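Local structure of AhlC (6H2E) at residues B[18-23]-B[32-37]; B[25-30]-B[195-200]. The protein is one of the three components of AHL, a tripartite alpha-helical pore-forming toxin of Aeromonas hydrophila, here in its soluble form. All coordinates share one frame; numbering follows the deposited sequence.

Interaction 1 of 2, residues B[18-23]-B[32-37]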
# COMPACT_ATOMS: atom_id res chain seq x y z
N ALA B 18 -5.21 -17.82 -11.10
CA ALA B 18 -6.52 -18.33 -10.75
C ALA B 18 -7.28 -17.27 -9.95
O ALA B 18 -8.49 -17.20 -9.95
CB ALA B 18 -6.33 -19.60 -9.98
N THR B 19 -6.50 -16.48 -9.22
CA THR B 19 -6.94 -15.38 -8.45
C THR B 19 -7.31 -14.18 -9.33
O THR B 19 -8.23 -13.45 -9.01
CB THR B 19 -5.84 -14.95 -7.49
OG1 THR B 19 -5.66 -16.00 -6.55
CG2 THR B 19 -6.16 -13.67 -6.76
N ILE B 20 -6.55 -13.94 -10.39
CA ILE B 20 -6.86 -12.87 -11.39
C ILE B 20 -8.16 -13.22 -12.14
O ILE B 20 -8.90 -12.32 -12.50
CB ILE B 20 -5.65 -12.72 -12.34
CG1 ILE B 20 -4.52 -11.98 -11.62
CG2 ILE B 20 -6.00 -12.08 -13.67
CD1 ILE B 20 -3.21 -12.16 -12.29
N GLN B 21 -8.43 -14.51 -12.38
CA GLN B 21 -9.64 -14.88 -13.10
C GLN B 21 -10.86 -14.71 -12.20
O GLN B 21 -11.98 -14.71 -12.73
CB GLN B 21 -9.64 -16.31 -13.62
CG GLN B 21 -8.54 -16.62 -14.63
CD GLN B 21 -8.57 -15.76 -15.87
OE1 GLN B 21 -9.61 -15.17 -16.22
NE2 GLN B 21 -7.41 -15.71 -16.53
N SER B 22 -10.66 -14.54 -10.89
CA SER B 22 -11.76 -14.55 -9.95
C SER B 22 -12.48 -13.21 -9.95
O SER B 22 -13.49 -13.08 -9.28
CB SER B 22 -11.31 -14.91 -8.55
OG SER B 22 -10.52 -13.88 -7.96
N PHE B 23 -11.88 -12.18 -10.52
CA PHE B 23 -12.49 -10.86 -10.47
C PHE B 23 -13.44 -10.71 -11.66
O PHE B 23 -13.08 -11.03 -12.82
CB PHE B 23 -11.44 -9.75 -10.53
CG PHE B 23 -10.64 -9.59 -9.27
CD1 PHE B 23 -9.53 -10.39 -9.03
CD2 PHE B 23 -10.97 -8.62 -8.34
CE1 PHE B 23 -8.82 -10.28 -7.84
CE2 PHE B 23 -10.25 -8.50 -7.16
CZ PHE B 23 -9.17 -9.31 -6.92
N ASN B 32 -8.39 -7.60 -20.61
CA ASN B 32 -7.27 -7.88 -21.43
C ASN B 32 -6.18 -8.64 -20.64
O ASN B 32 -5.55 -9.54 -21.20
CB ASN B 32 -6.60 -6.62 -22.01
CG ASN B 32 -7.48 -5.81 -22.94
OD1 ASN B 32 -8.51 -6.27 -23.42
ND2 ASN B 32 -7.09 -4.58 -23.17
N ILE B 33 -5.93 -8.24 -19.38
CA ILE B 33 -4.92 -8.91 -18.53
C ILE B 33 -5.34 -10.37 -18.24
O ILE B 33 -4.52 -11.31 -18.33
CB ILE B 33 -4.70 -8.11 -17.23
CG1 ILE B 33 -4.10 -6.74 -17.54
CG2 ILE B 33 -3.83 -8.90 -16.24
CD1 ILE B 33 -4.22 -5.77 -16.38
N GLN B 34 -6.61 -10.58 -17.94
CA GLN B 34 -7.13 -11.92 -17.65
C GLN B 34 -6.91 -12.88 -18.80
O GLN B 34 -6.51 -14.04 -18.58
CB GLN B 34 -8.63 -11.87 -17.37
CG GLN B 34 -8.96 -11.36 -16.00
CD GLN B 34 -10.44 -11.19 -15.81
OE1 GLN B 34 -11.21 -11.03 -16.75
NE2 GLN B 34 -10.86 -11.21 -14.57
N GLN B 35 -7.12 -12.44 -20.04
CA GLN B 35 -6.97 -13.38 -21.18
C GLN B 35 -5.49 -13.63 -21.45
O GLN B 35 -5.07 -14.81 -21.66
CB GLN B 35 -7.72 -12.90 -22.43
CG GLN B 35 -9.23 -12.75 -22.23
CD GLN B 35 -9.89 -13.96 -21.60
OE1 GLN B 35 -10.05 -15.00 -22.22
NE2 GLN B 35 -10.29 -13.82 -20.35
N ASN B 36 -4.73 -12.54 -21.49
CA ASN B 36 -3.25 -12.53 -21.62
C ASN B 36 -2.62 -13.50 -20.59
O ASN B 36 -1.94 -14.46 -20.92
CB ASN B 36 -2.73 -11.09 -21.51
CG ASN B 36 -1.22 -11.01 -21.57
OD1 ASN B 36 -0.57 -12.03 -21.73
ND2 ASN B 36 -0.66 -9.83 -21.39
N VAL B 37 -2.97 -13.32 -19.32
CA VAL B 37 -2.48 -14.19 -18.27
C VAL B 37 -2.95 -15.64 -18.52
O VAL B 37 -2.19 -16.58 -18.31
CB VAL B 37 -2.94 -13.61 -16.92
CG1 VAL B 37 -3.30 -14.65 -15.89
CG2 VAL B 37 -1.95 -12.61 -16.38
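Gln21 and Gln34 bring the two backbones nearest, their CA atoms 6.0 Å apart, with a type I beta turn from Ile20 to Phe23 lying beside helix 28-71. The Gln34 side chain, extended beyond CG, reaches across to this turn and spends both N-H groups of its amide on main-chain oxygens. Gln34 NE2 donates to Ile20 O at 3.1 Å and to Phe23 O at 2.8 Å. The N-H...O angle is the straighter for Ile20 (160° against 141°). Because both acceptors lie in or near the amide plane, the two bonds tie the first and last residues of the turn to one nitrogen and fix the amide's rotation. Gln21 answers in the reverse direction: bent at chi2 (-58°), it folds over so that its NE2 donates to Gln34 O at 2.8 Å, approaching from a position tilted out of the carbonyl plane. The same amide rests its OE1 against Gln34 CB, 3.6 Å away. Beside these bonds, Ile20 CG2 packs on Gln34 CG at 3.8 Å, the two side chains lying antiparallel alongside each other, and Ile20 CD1 meets Val37 CG2 more loosely. Phe200 and Phe207 of helix 166-236 cover Ile20 and Val37 respectively. The arrangement is that of an antiparallel alpha-alpha hairpin, helix 28-71 running back along helix 5-20 and pinned by side-chain-to-main-chain bonds, within the elongated helical bundle of this toxin component.

Interaction 2 of 2, residues B[25-30]-B[195-200]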
# COMPACT_ATOMS: atom_id res chain seq x y z
N GLY B 25 -16.71 -8.06 -13.48
CA GLY B 25 -17.33 -6.76 -13.56
C GLY B 25 -16.30 -5.66 -13.66
O GLY B 25 -16.50 -4.54 -13.15
N LEU B 26 -15.21 -5.94 -14.36
CA LEU B 26 -14.16 -4.95 -14.45
C LEU B 26 -14.09 -4.41 -15.87
O LEU B 26 -14.62 -4.99 -16.80
CB LEU B 26 -12.84 -5.57 -13.98
CG LEU B 26 -12.72 -5.79 -12.47
CD1 LEU B 26 -11.53 -6.68 -12.13
CD2 LEU B 26 -12.59 -4.45 -11.75
N PRO B 27 -13.44 -3.26 -16.06
CA PRO B 27 -13.16 -2.71 -17.39
C PRO B 27 -12.40 -3.59 -18.39
O PRO B 27 -11.80 -4.59 -18.00
CB PRO B 27 -12.21 -1.57 -17.04
CG PRO B 27 -12.77 -1.06 -15.74
CD PRO B 27 -13.10 -2.33 -14.98
N GLN B 28 -12.36 -3.13 -19.65
CA GLN B 28 -11.83 -3.91 -20.76
C GLN B 28 -10.35 -4.21 -20.48
O GLN B 28 -9.87 -5.33 -20.70
CB GLN B 28 -12.04 -3.17 -22.09
CG GLN B 28 -11.36 -3.85 -23.29
CD GLN B 28 -12.08 -5.11 -23.71
OE1 GLN B 28 -13.31 -5.14 -23.76
NE2 GLN B 28 -11.33 -6.15 -24.05
N ASN B 29 -9.65 -3.21 -19.97
CA ASN B 29 -8.23 -3.27 -19.68
C ASN B 29 -7.94 -4.38 -18.67
O ASN B 29 -6.94 -5.02 -18.78
CB ASN B 29 -7.71 -1.93 -19.21
CG ASN B 29 -7.94 -0.88 -20.27
OD1 ASN B 29 -9.04 -0.35 -20.39
ND2 ASN B 29 -6.92 -0.64 -21.08
N ALA B 30 -8.86 -4.64 -17.76
CA ALA B 30 -8.69 -5.75 -16.84
C ALA B 30 -8.94 -7.07 -17.58
O ALA B 30 -8.21 -8.03 -17.40
CB ALA B 30 -9.62 -5.59 -15.67
N GLN B 195 -11.99 -0.21 -4.77
CA GLN B 195 -11.46 -1.24 -3.90
C GLN B 195 -11.24 -2.51 -4.72
O GLN B 195 -10.18 -3.09 -4.66
CB GLN B 195 -12.40 -1.44 -2.71
CG GLN B 195 -11.97 -2.57 -1.79
CD GLN B 195 -12.97 -2.73 -0.66
OE1 GLN B 195 -12.75 -2.25 0.46
NE2 GLN B 195 -14.11 -3.35 -0.96
N ARG B 196 -12.20 -2.87 -5.59
CA ARG B 196 -12.05 -4.00 -6.50
C ARG B 196 -10.83 -3.75 -7.40
O ARG B 196 -10.03 -4.62 -7.65
CB ARG B 196 -13.31 -4.24 -7.34
CG ARG B 196 -14.27 -5.31 -6.83
CD ARG B 196 -15.50 -5.51 -7.73
NE ARG B 196 -16.55 -4.51 -7.56
CZ ARG B 196 -17.04 -3.69 -8.52
NH1 ARG B 196 -16.45 -3.53 -9.70
NH2 ARG B 196 -18.16 -3.03 -8.27
N GLN B 197 -10.70 -2.54 -7.94
CA GLN B 197 -9.62 -2.31 -8.89
C GLN B 197 -8.25 -2.39 -8.21
O GLN B 197 -7.27 -2.82 -8.84
CB GLN B 197 -9.82 -0.99 -9.61
CG GLN B 197 -10.70 -1.21 -10.83
CD GLN B 197 -11.42 0.01 -11.34
OE1 GLN B 197 -12.61 -0.04 -11.68
NE2 GLN B 197 -10.67 1.10 -11.44
N GLN B 198 -8.17 -1.89 -6.98
CA GLN B 198 -6.93 -1.82 -6.27
C GLN B 198 -6.51 -3.25 -5.95
O GLN B 198 -5.39 -3.61 -6.23
CB GLN B 198 -7.06 -0.91 -5.03
CG GLN B 198 -6.75 0.56 -5.33
CD GLN B 198 -7.20 1.55 -4.28
OE1 GLN B 198 -7.69 1.21 -3.21
NE2 GLN B 198 -7.02 2.83 -4.58
N GLY B 199 -7.46 -4.08 -5.45
CA GLY B 199 -7.26 -5.56 -5.29
C GLY B 199 -6.77 -6.20 -6.59
O GLY B 199 -5.78 -6.95 -6.60
N PHE B 200 -7.43 -5.88 -7.70
CA PHE B 200 -7.09 -6.55 -8.97
C PHE B 200 -5.71 -6.10 -9.45
O PHE B 200 -4.94 -6.91 -9.94
CB PHE B 200 -8.19 -6.35 -10.02
CG PHE B 200 -7.88 -6.94 -11.37
CD1 PHE B 200 -7.20 -6.20 -12.32
CD2 PHE B 200 -8.28 -8.22 -11.69
CE1 PHE B 200 -6.90 -6.75 -13.56
CE2 PHE B 200 -7.94 -8.78 -12.92
CZ PHE B 200 -7.30 -8.02 -13.87
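Leu26 and Ala30 meet the ring of Phe200 where the start of helix 28-71 packs on helix 166-236 in the long helical bundle. Leu26 CD1 makes an off-centre CH-pi contact, 4.1 Å from the Phe200 ring centroid and 30° off the ring normal, with Phe200 CD2 its nearest ring atom at 3.6 Å. Ala30 CB approaches another part of the ring, 3.6 Å from Phe200 CE1, so the methyls of both residues bear on a single aromatic group. Phe200 presents the ring to them because its CG is anti to the backbone N (chi1 177°). The other branch of Leu26 works on Gln197: CD2 lies 3.9 Å from Gln197 CG as the two side chains run alongside with reversed sense. Pro27, at the N-cap position of helix 28-71, lies across the end of Gln197, its ring carbon CD being 4.0 Å from Gln197 OE1. Ile123 and Leu127 of helix 78-150 also touch Gln197, and Leu120 touches Ala30, which places a third helix against this joint. At the more open end Arg196 bends at chi3 (-79°), and its NH1 comes within 3.6 Å of Gly25 O, while Leu26 CD2 stands at the edge of the guanidinium, near its plane.

In the fold
Interactions 1 and 2 have centres 10 Å apart and adjoin directly. Both use helix 28-71, and their segments alternate along the chain: segments 18-23 and 25-30 follow each other closely, one going to helix 28-71 and the other to helix 166-236. Phe200 of interaction 2 is the joint between them, since its ring turns its edge, around CD2, to the face of Phe23 (edge-to-face), with Phe23 CG 3.7 Å from Phe200 CD2, and Phe200 CE2 lies 3.7 Å from Ile20 O. Helix 166-236 therefore backs the turn that Gln34 bonds. Both contacts also reach the second subunit: Thr19 and Ser22 of interaction 1 pack there, and Arg196 of interaction 2 touches Gln15 of that neighbouring copy.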